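Local coordinates for interferon-inducible protein AIM2 (Mus musculus, PDB 4JBM) that senses double-stranded DNA in the cytosol through its HIN domain, the part described here, and sets off assembly of the AIM2 inflammasome, at residues 13-18 with 179-184; 55-60 with 77-82; 66-71 with 109-114; 127-132 with 140-145; 154-159 with 185-190. One frame throughout, in Å; residues are numbered along the deposited sequence.

The five contacts fall on the two OB-type beta-sheets of the HIN domain. Interactions 1 and 3 bridge the two sheets: the first by a disulfide and a ring pair at the surface, the second by a partly buried asparagine and phenylalanine. Interactions 2 and 4 are antiparallel strand pairs, one in each sheet; in both, one face carries apolar side chains packed into the interior. Interaction 5 is a surface contact near the C-terminus, where an aspartate, through a salt bridge and a backbone hydrogen bond, takes over from the strand pairing. Interactions 1 and 5 both reach strand 181-185, which interaction 1 ties to strand 4-16 and interaction 5 pairs with strand 157-160. Tyr130 of interaction 4 packs against Phe182 of interaction 1.

Interaction 1 of 5, residues 13-18 with 179-184; sequences NPFECE and CSFFKV
A disulfide bridge links the two beta-sheets of the HIN domain here, with a pair of phenylalanine rings next to it. Cys17 SG and Cys179 SG are bonded at 2.0 Å, with a torsion of -116° about the S-S bond. Cys17 SG lies anti to its own backbone N (chi1 175°), which carries the sulfur across to the loop before strand 181-185. The side chain of Cys179 also touches Ile26 of strand 25-32.

The rings form an edge-to-face (T-shaped) pair. Phe181 turns its edge to Phe15, and its CD2 sits over the centre of the Phe15 ring, 3.8 Å above the plane. The centroids are 5.2 Å apart and the planes stand at 86°. The ring of Phe15 has a second neighbour, this time at its edge: Phe15 CZ is 3.8 Å from Cys179 O, in the plane of the ring. The aromatic rim therefore faces a carbonyl oxygen, a favourable electrostatic arrangement.

No hydrogen bond crosses the contact. The bridge and the rings do the joining, while the backbones bond elsewhere: Phe15 pairs with Ile26, and Phe181 with Thr161. This is a covalent tie between the two OB-type halves of a HIN domain.

Interaction 2 of 5, residues 55-60 with 77-82; sequences RTIKIS and VVDVES
Ile57 and Ile59 meet Val77 on the buried face of an antiparallel strand pair, and this is the closely enclosed part of the contact. Ile57 CD1 lies 4.2 Å from Val77 CG1. On the other branch of the same valine, Val77 CG2 touches Ile59 CG2. One valine thus touches two isoleucines, one with each methyl. Met69 and Val71 of strand 69-71 pack against Ile59, and Phe51 against Ile57, so this face belongs to the apolar interior.

The backbones are zipped alongside. Lys58 and Val78 are a hydrogen-bonded pair: Lys58 N gives to Val78 O at 2.9 Å, and Val78 N gives to Lys58 O. Further along, Val80 N bonds to Thr56 O at 3.0 Å. Beyond the Val78 bond, at the other end, Val77 CA makes a CA-H...O contact of 3.4 Å with Lys58 O.

The other face is the solvent side, with the exposed Val78 on it. Lys58 CB touches Val80 CG1 at 4.1 Å, and the rest of the lysine leads away from strand 76-79. At the end near Arg55 the face of Ile57 itself turns polar, with Asp79 on it. Arg55 and Asp79 carry opposite charges, but Arg55 NE stays 4.9 Å from Asp79 OD2. The nearer approach is by carbon, Arg55 CD to Asp79 OD1 at 3.9 Å.

Strand 56-60 is bonded on its other side to strand 4-16, and strand 76-79 is outermost in the sheet. This is an antiparallel edge-strand pairing in an OB-type beta-sheet.

Interaction 3 of 5, residues 66-71 with 109-114; sequences SNFMEV and GTIVNG
Asn67 and Phe68 reach across to Thr110 and Ile111, and the contact is made by side chains more than by paired backbones. The apolar part is small. Phe68 CD1 lies 3.8 Å from Ile111 CG1, with the isoleucine carbon placed obliquely to the ring. Phe68 CB touches the same carbon at 3.9 Å. CG of Phe68 sits between its backbone N and carbonyl carbon (chi1 69°), and this swings the ring toward Ile111.

The second group is van der Waals packing of Asn67 on the backbone of 109-111. Asn67 CB is 3.6 Å from Thr110 CA and 3.8 Å from Gly109 O. Asn67 CG comes to 3.4 Å from Thr110 CA, so the amide group lies against the backbone at Thr110 and Ile111. The hydroxyl of Thr110 has its own partner and bonds to Pro107 O.

Gly109 adopts backbone angles (phi 85°) that suit glycine, and its carbonyl faces the CB of Asn67.

Around this contact, Phe162 lies edge-to-face against Phe68 and also touches Ile111. Lys41 of strand 37-42 packs on Phe68, while Val165 of strand 163-168 packs on Thr110. The contact thus joins the lead-in to strand 69-71 of one sheet with the start of strand 111-123 of the other.

Interaction 4 of 5, residues 127-132 with 140-145; sequences RVLYGI and EVLVLG
Tyr130 and Val141 form a hydrogen-bonded pair in a beta hairpin, the antiparallel strands 127-134 and 137-144 of the second OB-type sheet. Tyr130 N gives to Val141 O at 2.9 Å, and Val141 N returns a bond to Tyr130 O. Val128 and Val143 repeat this pattern, and the bond from Val143 N to Val128 O is nearly straight at 173°.

On the face of Tyr130 and Val141 the shapes interlock. Val141 CG2 is a bump that fits against Ile132, touching its CD1 at 3.5 Å and its CG2 as well. Beside it, Val143 CG2 leans obliquely on the CD2-CE2 flank of the tyrosine ring, 3.8 Å from Tyr130 CE2. Within its own strand, Val128 CG1 sits over one face of that ring, offset toward the rim. Phe182 meets the ring too, and Ile158 packs against Tyr130 and Ile132.

The other face holds longer side chains. Leu129 spreads its two methyls over two neighbours. Its CD1 lies 3.8 Å from Leu142 CD1, and its CD2 rests against the carboxylate of Glu140. Leu142 CD1 in turn fills the hollow between Leu129 and Arg127, touching Arg127 CD.

Arg127 and Leu144 run side by side, pointing the same way. With chi1 at 63° the Arg127 chain starts out over its own backbone, then bends at chi3. The guanidinium is thereby laid over the leucine, one face toward the methyl Leu144 CD2, which is 3.4 Å from Arg127 NE.

Interaction 5 of 5, residues 154-159 with 185-190; sequences EGDKIR and IKAAKP
Asp156 reaches across to Lys186 and Ala187, and its side chain can be followed outward. Its CB lies 3.6 Å from Ile185 O. CG comes near Lys186 CA and Ala187 N. At the tip the two oxygens part company. Asp156 OD1 accepts the backbone N-H of Ala187 at 2.7 Å, a bond of 165° that arrives on the anti side, 35° out of the carboxylate plane. Asp156 OD2 takes Lys186 NZ at 3.1 Å on the syn side, and this is a salt bridge. OD2 also accepts a hydrogen bond from Glu153 N. Three donors therefore hold the carboxylate, which probably favours its charged form.

The lysine and the aspartate lie side by side and point the same way. Lys186 bends at chi3 and chi4, and this curls its amine back to the acid. The amine also makes a long, weak ion pair with Glu153. Ala187 CB adds a contact of 3.5 Å with Asp156 OD1.

Next to this site the strands still pair. Lys157 N bonds to Ile185 O at 2.9 Å, and Ile185 N bonds to Lys157 O at 2.7 Å. Ile185 also packs by CG1 against Arg159 CB, 4.1 Å away, and touches Leu115 of strand 111-123.

This is the end of an antiparallel strand pair: after the last bridge between strands 157-160 and 181-185, an aspartate bonds to backbone and side chain of the C-terminal segment.

Interaction 1 of 5, residues 13-18 with 179-184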
# COMPACT_ATOMS: atom_id res chain seq x y z
N ASN A 13 8.76 8.23 0.36
CA ASN A 13 9.12 9.34 1.24
C ASN A 13 7.93 9.74 2.11
O ASN A 13 6.78 9.73 1.64
CB ASN A 13 9.63 10.55 0.43
CG ASN A 13 11.03 10.33 -0.11
OD1 ASN A 13 12.01 10.30 0.64
ND2 ASN A 13 11.14 10.21 -1.43
N PRO A 14 8.19 10.09 3.37
CA PRO A 14 7.14 10.39 4.35
C PRO A 14 6.23 11.53 3.91
O PRO A 14 6.66 12.48 3.26
CB PRO A 14 7.93 10.80 5.60
CG PRO A 14 9.25 10.11 5.45
CD PRO A 14 9.54 10.16 3.97
N PHE A 15 4.96 11.41 4.27
CA PHE A 15 3.95 12.41 3.96
C PHE A 15 3.14 12.61 5.21
O PHE A 15 3.06 11.70 6.05
CB PHE A 15 3.05 11.92 2.82
CG PHE A 15 2.27 10.67 3.15
CD1 PHE A 15 2.88 9.43 3.08
CD2 PHE A 15 0.92 10.73 3.51
CE1 PHE A 15 2.18 8.26 3.37
CE2 PHE A 15 0.21 9.57 3.79
CZ PHE A 15 0.84 8.33 3.73
N GLU A 16 2.50 13.77 5.35
CA GLU A 16 1.72 14.00 6.55
C GLU A 16 0.44 13.20 6.47
O GLU A 16 -0.28 13.24 5.47
CB GLU A 16 1.39 15.48 6.74
CG GLU A 16 0.37 15.71 7.84
CD GLU A 16 0.01 17.17 8.04
OE1 GLU A 16 0.52 18.02 7.27
OE2 GLU A 16 -0.78 17.46 8.96
N CYS A 17 0.15 12.48 7.54
CA CYS A 17 -1.05 11.66 7.62
C CYS A 17 -1.74 12.00 8.94
O CYS A 17 -1.22 12.79 9.73
CB CYS A 17 -0.65 10.19 7.55
SG CYS A 17 -2.01 9.03 7.78
N GLU A 18 -2.92 11.43 9.18
CA GLU A 18 -3.60 11.64 10.46
C GLU A 18 -3.09 10.66 11.50
O GLU A 18 -2.01 10.84 12.08
CB GLU A 18 -5.12 11.52 10.31
CG GLU A 18 -5.85 11.10 11.58
CD GLU A 18 -5.81 12.15 12.68
OE1 GLU A 18 -5.42 13.30 12.39
OE2 GLU A 18 -6.17 11.83 13.83
N CYS A 179 -4.49 6.86 6.76
CA CYS A 179 -3.10 6.90 6.35
C CYS A 179 -2.86 6.23 5.00
O CYS A 179 -1.76 5.77 4.71
CB CYS A 179 -2.20 6.26 7.42
SG CYS A 179 -1.90 7.30 8.87
N SER A 180 -3.90 6.17 4.17
CA SER A 180 -3.74 5.68 2.81
C SER A 180 -3.15 6.78 1.94
O SER A 180 -3.29 7.97 2.24
CB SER A 180 -5.08 5.22 2.22
OG SER A 180 -5.69 4.25 3.04
N PHE A 181 -2.46 6.39 0.88
CA PHE A 181 -2.04 7.32 -0.14
C PHE A 181 -2.80 6.96 -1.42
O PHE A 181 -3.00 5.78 -1.73
CB PHE A 181 -0.53 7.21 -0.36
CG PHE A 181 0.07 8.41 -1.04
CD1 PHE A 181 -0.02 8.56 -2.41
CD2 PHE A 181 0.73 9.37 -0.30
CE1 PHE A 181 0.53 9.66 -3.04
CE2 PHE A 181 1.28 10.47 -0.92
CZ PHE A 181 1.18 10.61 -2.29
N PHE A 182 -3.20 7.97 -2.18
CA PHE A 182 -3.96 7.75 -3.41
C PHE A 182 -3.41 8.67 -4.47
O PHE A 182 -3.16 9.85 -4.20
CB PHE A 182 -5.44 8.04 -3.16
CG PHE A 182 -6.30 7.97 -4.40
CD1 PHE A 182 -6.82 6.77 -4.82
CD2 PHE A 182 -6.59 9.12 -5.12
CE1 PHE A 182 -7.62 6.70 -5.94
CE2 PHE A 182 -7.39 9.06 -6.25
CZ PHE A 182 -7.91 7.85 -6.66
N LYS A 183 -3.22 8.15 -5.68
CA LYS A 183 -2.73 8.98 -6.78
C LYS A 183 -3.42 8.63 -8.10
O LYS A 183 -3.65 7.47 -8.40
CB LYS A 183 -1.22 8.83 -6.94
CG LYS A 183 -0.61 9.80 -7.95
CD LYS A 183 0.91 9.74 -7.98
CE LYS A 183 1.49 10.99 -8.64
NZ LYS A 183 2.80 11.38 -8.06
N VAL A 184 -3.72 9.64 -8.90
CA VAL A 184 -4.31 9.40 -10.21
C VAL A 184 -3.20 9.40 -11.25
O VAL A 184 -2.43 10.37 -11.36
CB VAL A 184 -5.39 10.44 -10.57
CG1 VAL A 184 -5.69 10.39 -12.06
CG2 VAL A 184 -6.64 10.20 -9.76

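Interaction 2 of 5, residues 55-60 with 77-82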
# COMPACT_ATOMS: atom_id res chain seq x y z
N ARG A 55 18.87 -2.55 1.57
CA ARG A 55 19.55 -2.51 2.86
C ARG A 55 18.94 -3.59 3.76
O ARG A 55 17.77 -3.95 3.60
CB ARG A 55 19.44 -1.13 3.52
CG ARG A 55 20.43 -0.08 3.00
CD ARG A 55 21.81 -0.22 3.64
NE ARG A 55 22.83 0.56 2.95
CZ ARG A 55 23.59 0.09 1.96
NH1 ARG A 55 23.45 -1.16 1.54
NH2 ARG A 55 24.50 0.88 1.39
N THR A 56 19.72 -4.11 4.69
CA THR A 56 19.22 -5.11 5.62
C THR A 56 19.06 -4.48 7.00
O THR A 56 19.99 -3.87 7.51
CB THR A 56 20.13 -6.35 5.71
OG1 THR A 56 21.46 -5.96 6.05
CG2 THR A 56 20.14 -7.09 4.38
N ILE A 57 17.88 -4.64 7.59
CA ILE A 57 17.60 -4.02 8.87
C ILE A 57 17.04 -5.03 9.87
O ILE A 57 16.38 -6.00 9.49
CB ILE A 57 16.61 -2.84 8.74
CG1 ILE A 57 15.31 -3.31 8.11
CG2 ILE A 57 17.22 -1.71 7.93
CD1 ILE A 57 14.21 -2.24 8.08
N LYS A 58 17.30 -4.77 11.15
CA LYS A 58 16.77 -5.58 12.24
C LYS A 58 15.76 -4.73 13.01
O LYS A 58 16.05 -3.60 13.44
CB LYS A 58 17.90 -6.05 13.16
CG LYS A 58 17.52 -7.18 14.11
CD LYS A 58 18.74 -7.73 14.85
CE LYS A 58 18.37 -8.96 15.68
NZ LYS A 58 17.87 -10.06 14.80
N ILE A 59 14.55 -5.27 13.17
CA ILE A 59 13.46 -4.53 13.76
C ILE A 59 12.97 -5.24 15.01
O ILE A 59 12.63 -6.42 14.97
CB ILE A 59 12.28 -4.37 12.75
CG1 ILE A 59 12.80 -3.91 11.39
CG2 ILE A 59 11.22 -3.43 13.31
CD1 ILE A 59 11.73 -3.71 10.33
N SER A 60 12.95 -4.51 16.12
CA SER A 60 12.52 -5.06 17.40
C SER A 60 11.47 -4.16 18.03
O SER A 60 11.40 -2.96 17.73
CB SER A 60 13.72 -5.23 18.33
OG SER A 60 14.50 -4.06 18.35
N VAL A 77 15.01 0.11 15.17
CA VAL A 77 15.41 -0.28 13.82
C VAL A 77 16.91 -0.08 13.69
O VAL A 77 17.39 1.06 13.74
CB VAL A 77 14.68 0.53 12.74
CG1 VAL A 77 15.23 0.20 11.35
CG2 VAL A 77 13.19 0.26 12.80
N VAL A 78 17.66 -1.16 13.54
CA VAL A 78 19.10 -1.02 13.49
C VAL A 78 19.57 -1.56 12.15
O VAL A 78 19.19 -2.67 11.76
CB VAL A 78 19.79 -1.78 14.62
CG1 VAL A 78 20.95 -0.96 15.17
CG2 VAL A 78 18.82 -2.04 15.75
N ASP A 79 20.37 -0.79 11.42
CA ASP A 79 20.95 -1.29 10.18
C ASP A 79 21.98 -2.36 10.52
O ASP A 79 22.82 -2.17 11.40
CB ASP A 79 21.59 -0.15 9.38
CG ASP A 79 22.17 -0.62 8.05
OD1 ASP A 79 21.50 -1.38 7.32
OD2 ASP A 79 23.31 -0.22 7.74
N VAL A 80 21.89 -3.50 9.84
CA VAL A 80 22.80 -4.60 10.12
C VAL A 80 23.30 -5.24 8.84
O VAL A 80 22.65 -5.17 7.80
CB VAL A 80 22.13 -5.70 10.98
CG1 VAL A 80 21.77 -5.16 12.35
CG2 VAL A 80 20.89 -6.25 10.27
N GLU A 81 24.47 -5.87 8.92
CA GLU A 81 24.99 -6.61 7.78
C GLU A 81 24.51 -8.07 7.85
O GLU A 81 24.68 -8.73 8.88
CB GLU A 81 26.51 -6.48 7.69
CG GLU A 81 26.93 -5.06 7.31
CD GLU A 81 28.43 -4.83 7.35
OE1 GLU A 81 29.19 -5.82 7.38
OE2 GLU A 81 28.84 -3.65 7.35
N SER A 82 23.90 -8.55 6.78
CA SER A 82 23.34 -9.90 6.75
C SER A 82 23.70 -10.62 5.46
O SER A 82 23.92 -9.98 4.43
CB SER A 82 21.82 -9.81 6.91
OG SER A 82 21.20 -11.08 6.81

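Interaction 3 of 5, residues 66-71 with 109-114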
# COMPACT_ATOMS: atom_id res chain seq x y z
N SER A 66 -3.29 -8.46 12.05
CA SER A 66 -3.71 -9.48 11.09
C SER A 66 -3.02 -9.41 9.71
O SER A 66 -2.68 -10.45 9.16
CB SER A 66 -5.23 -9.46 10.93
OG SER A 66 -5.86 -10.21 11.94
N ASN A 67 -2.82 -8.23 9.13
CA ASN A 67 -2.18 -8.11 7.82
C ASN A 67 -0.79 -7.45 7.67
O ASN A 67 -0.01 -7.87 6.81
CB ASN A 67 -3.12 -7.51 6.78
CG ASN A 67 -2.58 -7.64 5.36
OD1 ASN A 67 -2.84 -8.63 4.68
ND2 ASN A 67 -1.79 -6.66 4.94
N PHE A 68 -0.48 -6.44 8.48
CA PHE A 68 0.79 -5.73 8.28
C PHE A 68 1.63 -5.65 9.55
O PHE A 68 1.34 -6.30 10.55
CB PHE A 68 0.56 -4.33 7.70
CG PHE A 68 -0.11 -3.35 8.65
CD1 PHE A 68 -1.46 -3.47 8.98
CD2 PHE A 68 0.61 -2.29 9.20
CE1 PHE A 68 -2.07 -2.56 9.85
CE2 PHE A 68 0.01 -1.38 10.06
CZ PHE A 68 -1.33 -1.51 10.39
N MET A 69 2.69 -4.86 9.49
CA MET A 69 3.55 -4.67 10.64
C MET A 69 3.68 -3.18 10.93
O MET A 69 3.96 -2.39 10.03
CB MET A 69 4.94 -5.26 10.40
CG MET A 69 5.85 -5.11 11.60
SD MET A 69 7.46 -5.90 11.40
CE MET A 69 8.43 -4.44 11.09
N GLU A 70 3.47 -2.83 12.19
CA GLU A 70 3.53 -1.44 12.62
C GLU A 70 4.82 -1.15 13.36
O GLU A 70 5.16 -1.86 14.32
CB GLU A 70 2.31 -1.11 13.50
CG GLU A 70 2.13 0.36 13.79
CD GLU A 70 0.78 0.68 14.41
OE1 GLU A 70 -0.01 -0.25 14.66
OE2 GLU A 70 0.53 1.87 14.65
N VAL A 71 5.52 -0.12 12.92
CA VAL A 71 6.79 0.28 13.53
C VAL A 71 6.64 1.67 14.16
O VAL A 71 6.42 2.65 13.45
CB VAL A 71 7.93 0.30 12.51
CG1 VAL A 71 9.18 0.90 13.12
CG2 VAL A 71 8.22 -1.10 12.01
N GLY A 109 -9.23 -5.20 6.42
CA GLY A 109 -7.97 -4.78 7.00
C GLY A 109 -6.74 -5.24 6.22
O GLY A 109 -5.66 -4.72 6.47
N THR A 110 -6.89 -6.21 5.31
CA THR A 110 -5.73 -6.63 4.48
C THR A 110 -5.21 -5.44 3.71
O THR A 110 -5.97 -4.75 3.02
CB THR A 110 -6.06 -7.70 3.41
OG1 THR A 110 -7.24 -7.33 2.70
CG2 THR A 110 -6.20 -9.07 4.01
N ILE A 111 -3.92 -5.21 3.82
CA ILE A 111 -3.33 -4.07 3.14
C ILE A 111 -3.19 -4.37 1.65
O ILE A 111 -2.79 -5.46 1.25
CB ILE A 111 -2.00 -3.67 3.78
CG1 ILE A 111 -2.25 -3.28 5.24
CG2 ILE A 111 -1.34 -2.55 3.01
CD1 ILE A 111 -3.45 -2.34 5.41
N VAL A 112 -3.57 -3.38 0.84
CA VAL A 112 -3.50 -3.49 -0.60
C VAL A 112 -2.79 -2.27 -1.15
O VAL A 112 -3.14 -1.13 -0.82
CB VAL A 112 -4.90 -3.60 -1.23
CG1 VAL A 112 -4.82 -3.56 -2.75
CG2 VAL A 112 -5.56 -4.89 -0.78
N ASN A 113 -1.74 -2.52 -1.94
CA ASN A 113 -1.10 -1.49 -2.74
C ASN A 113 -1.18 -1.97 -4.19
O ASN A 113 -1.32 -3.17 -4.42
CB ASN A 113 0.37 -1.30 -2.35
CG ASN A 113 0.56 -1.09 -0.86
OD1 ASN A 113 0.66 0.03 -0.38
ND2 ASN A 113 0.64 -2.19 -0.12
N GLY A 114 -1.06 -1.06 -5.15
CA GLY A 114 -1.09 -1.47 -6.54
C GLY A 114 -1.58 -0.42 -7.52
O GLY A 114 -1.94 0.70 -7.13

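Interaction 4 of 5, residues 127-132 with 140-145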
# COMPACT_ATOMS: atom_id res chain seq x y z
N ARG A 127 -17.44 11.37 -0.78
CA ARG A 127 -16.72 10.18 -1.18
C ARG A 127 -16.72 10.02 -2.69
O ARG A 127 -17.58 10.56 -3.39
CB ARG A 127 -17.35 8.93 -0.54
CG ARG A 127 -18.78 8.66 -0.95
CD ARG A 127 -19.35 7.45 -0.24
NE ARG A 127 -19.19 7.56 1.21
CZ ARG A 127 -19.46 6.58 2.07
NH1 ARG A 127 -19.88 5.41 1.64
NH2 ARG A 127 -19.29 6.79 3.37
N VAL A 128 -15.74 9.28 -3.19
CA VAL A 128 -15.68 8.91 -4.59
C VAL A 128 -15.53 7.40 -4.70
O VAL A 128 -14.72 6.79 -4.01
CB VAL A 128 -14.52 9.62 -5.33
CG1 VAL A 128 -14.61 9.39 -6.82
CG2 VAL A 128 -14.54 11.11 -5.03
N LEU A 129 -16.35 6.80 -5.57
CA LEU A 129 -16.30 5.36 -5.77
C LEU A 129 -15.71 5.11 -7.15
O LEU A 129 -16.19 5.64 -8.15
CB LEU A 129 -17.69 4.74 -5.67
CG LEU A 129 -17.71 3.28 -5.22
CD1 LEU A 129 -17.11 3.17 -3.82
CD2 LEU A 129 -19.10 2.68 -5.25
N TYR A 130 -14.66 4.30 -7.20
CA TYR A 130 -13.99 4.04 -8.46
C TYR A 130 -14.24 2.61 -8.88
O TYR A 130 -13.86 1.67 -8.19
CB TYR A 130 -12.48 4.28 -8.31
CG TYR A 130 -12.11 5.73 -8.04
CD1 TYR A 130 -11.88 6.62 -9.08
CD2 TYR A 130 -11.95 6.20 -6.74
CE1 TYR A 130 -11.52 7.94 -8.84
CE2 TYR A 130 -11.59 7.51 -6.49
CZ TYR A 130 -11.38 8.38 -7.54
OH TYR A 130 -11.02 9.68 -7.29
N GLY A 131 -14.91 2.44 -10.02
CA GLY A 131 -15.08 1.12 -10.57
C GLY A 131 -13.75 0.76 -11.19
O GLY A 131 -13.29 1.41 -12.12
N ILE A 132 -13.10 -0.27 -10.65
CA ILE A 132 -11.83 -0.71 -11.19
C ILE A 132 -12.00 -2.10 -11.79
O ILE A 132 -12.93 -2.83 -11.41
CB ILE A 132 -10.70 -0.74 -10.13
CG1 ILE A 132 -10.99 -1.80 -9.06
CG2 ILE A 132 -10.51 0.62 -9.51
CD1 ILE A 132 -9.80 -2.05 -8.11
N GLU A 140 -14.82 -2.21 -6.54
CA GLU A 140 -15.01 -0.79 -6.25
C GLU A 140 -13.98 -0.30 -5.25
O GLU A 140 -13.58 -1.01 -4.33
CB GLU A 140 -16.45 -0.55 -5.80
CG GLU A 140 -17.47 -0.97 -6.85
CD GLU A 140 -18.87 -0.49 -6.53
OE1 GLU A 140 -19.35 -0.73 -5.40
OE2 GLU A 140 -19.51 0.13 -7.41
N VAL A 141 -13.51 0.93 -5.45
CA VAL A 141 -12.50 1.48 -4.58
C VAL A 141 -13.07 2.73 -3.98
O VAL A 141 -13.35 3.69 -4.68
CB VAL A 141 -11.21 1.82 -5.34
CG1 VAL A 141 -10.24 2.57 -4.43
CG2 VAL A 141 -10.58 0.56 -5.85
N LEU A 142 -13.24 2.69 -2.66
CA LEU A 142 -13.92 3.75 -1.94
C LEU A 142 -12.92 4.73 -1.35
O LEU A 142 -12.17 4.38 -0.44
CB LEU A 142 -14.78 3.13 -0.85
CG LEU A 142 -15.55 3.98 0.16
CD1 LEU A 142 -16.50 4.93 -0.54
CD2 LEU A 142 -16.31 3.04 1.09
N VAL A 143 -12.90 5.95 -1.87
CA VAL A 143 -12.02 6.97 -1.34
C VAL A 143 -12.90 7.99 -0.61
O VAL A 143 -13.69 8.69 -1.23
CB VAL A 143 -11.21 7.65 -2.45
CG1 VAL A 143 -10.50 8.89 -1.92
CG2 VAL A 143 -10.20 6.67 -3.05
N LEU A 144 -12.83 8.04 0.71
CA LEU A 144 -13.62 9.01 1.46
C LEU A 144 -13.08 10.42 1.41
O LEU A 144 -11.88 10.64 1.38
CB LEU A 144 -13.84 8.55 2.89
CG LEU A 144 -14.61 7.24 2.93
CD1 LEU A 144 -14.93 6.79 4.33
CD2 LEU A 144 -15.89 7.34 2.13
N GLY A 145 -13.99 11.38 1.45
CA GLY A 145 -13.64 12.79 1.57
C GLY A 145 -12.73 13.58 0.65
O GLY A 145 -11.73 14.11 1.11

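Interaction 5 of 5, residues 154-159 with 185-190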
# COMPACT_ATOMS: atom_id res chain seq x y z
N GLU A 154 -12.27 8.16 -17.13
CA GLU A 154 -12.26 6.76 -17.53
C GLU A 154 -11.07 6.46 -18.43
O GLU A 154 -10.75 7.24 -19.33
CB GLU A 154 -13.55 6.38 -18.25
CG GLU A 154 -13.55 4.92 -18.69
CD GLU A 154 -14.59 4.61 -19.74
OE1 GLU A 154 -15.02 5.54 -20.45
OE2 GLU A 154 -14.97 3.42 -19.86
N GLY A 155 -10.42 5.33 -18.19
CA GLY A 155 -9.25 4.93 -18.96
C GLY A 155 -7.97 5.29 -18.23
O GLY A 155 -6.88 4.84 -18.59
N ASP A 156 -8.11 6.08 -17.17
CA ASP A 156 -6.97 6.39 -16.34
C ASP A 156 -6.70 5.25 -15.37
O ASP A 156 -7.41 4.25 -15.35
CB ASP A 156 -7.19 7.69 -15.56
CG ASP A 156 -7.24 8.92 -16.46
OD1 ASP A 156 -6.57 8.91 -17.51
OD2 ASP A 156 -7.93 9.89 -16.08
N LYS A 157 -5.68 5.43 -14.54
CA LYS A 157 -5.36 4.46 -13.53
C LYS A 157 -5.25 5.16 -12.19
O LYS A 157 -5.01 6.37 -12.12
CB LYS A 157 -4.06 3.73 -13.85
CG LYS A 157 -4.07 2.94 -15.16
CD LYS A 157 -2.74 2.20 -15.33
CE LYS A 157 -2.72 1.36 -16.59
NZ LYS A 157 -2.44 2.20 -17.77
N ILE A 158 -5.48 4.39 -11.13
CA ILE A 158 -5.27 4.87 -9.77
C ILE A 158 -4.20 4.01 -9.11
O ILE A 158 -4.23 2.78 -9.19
CB ILE A 158 -6.57 4.86 -8.95
CG1 ILE A 158 -7.23 3.49 -8.98
CG2 ILE A 158 -7.52 5.88 -9.50
CD1 ILE A 158 -8.59 3.45 -8.26
N ARG A 159 -3.22 4.67 -8.51
CA ARG A 159 -2.19 3.99 -7.73
C ARG A 159 -2.57 4.12 -6.26
O ARG A 159 -2.63 5.24 -5.72
CB ARG A 159 -0.82 4.60 -8.03
CG ARG A 159 0.38 3.76 -7.59
CD ARG A 159 1.60 4.65 -7.66
NE ARG A 159 1.52 5.67 -6.61
CZ ARG A 159 2.34 6.71 -6.49
NH1 ARG A 159 3.28 6.93 -7.39
NH2 ARG A 159 2.17 7.56 -5.49
N ILE A 185 -3.12 8.31 -12.02
CA ILE A 185 -2.15 8.19 -13.10
C ILE A 185 -2.92 8.34 -14.40
O ILE A 185 -3.67 7.45 -14.79
CB ILE A 185 -1.43 6.82 -13.08
CG1 ILE A 185 -0.93 6.49 -11.67
CG2 ILE A 185 -0.28 6.83 -14.07
CD1 ILE A 185 0.24 7.35 -11.22
N LYS A 186 -2.72 9.47 -15.07
CA LYS A 186 -3.53 9.80 -16.23
C LYS A 186 -3.02 9.10 -17.48
O LYS A 186 -1.81 9.03 -17.72
CB LYS A 186 -3.56 11.31 -16.46
CG LYS A 186 -4.23 12.10 -15.35
CD LYS A 186 -4.61 13.49 -15.82
CE LYS A 186 -5.68 13.44 -16.90
NZ LYS A 186 -6.92 12.79 -16.41
N ALA A 187 -3.95 8.57 -18.27
CA ALA A 187 -3.62 8.05 -19.58
C ALA A 187 -2.99 9.18 -20.37
O ALA A 187 -3.39 10.34 -20.23
CB ALA A 187 -4.86 7.54 -20.27
N ALA A 188 -2.01 8.86 -21.21
CA ALA A 188 -1.34 9.90 -21.99
C ALA A 188 -2.26 10.48 -23.08
O ALA A 188 -3.00 9.76 -23.74
CB ALA A 188 -0.07 9.36 -22.61
N LYS A 189 -2.18 11.80 -23.24
CA LYS A 189 -2.89 12.52 -24.28
C LYS A 189 -2.12 12.43 -25.60
O LYS A 189 -0.98 12.88 -25.68
CB LYS A 189 -3.03 13.99 -23.87
CG LYS A 189 -1.75 14.55 -23.22
CD LYS A 189 -1.83 16.04 -22.90
CE LYS A 189 -0.47 16.52 -22.45
NZ LYS A 189 -0.46 17.91 -21.95
N PRO A 190 -2.71 11.79 -26.63
CA PRO A 190 -2.10 11.96 -27.95
C PRO A 190 -1.96 13.44 -28.29
O PRO A 190 -2.83 14.24 -27.95
CB PRO A 190 -3.11 11.27 -28.87
CG PRO A 190 -3.61 10.14 -28.01
CD PRO A 190 -3.70 10.70 -26.63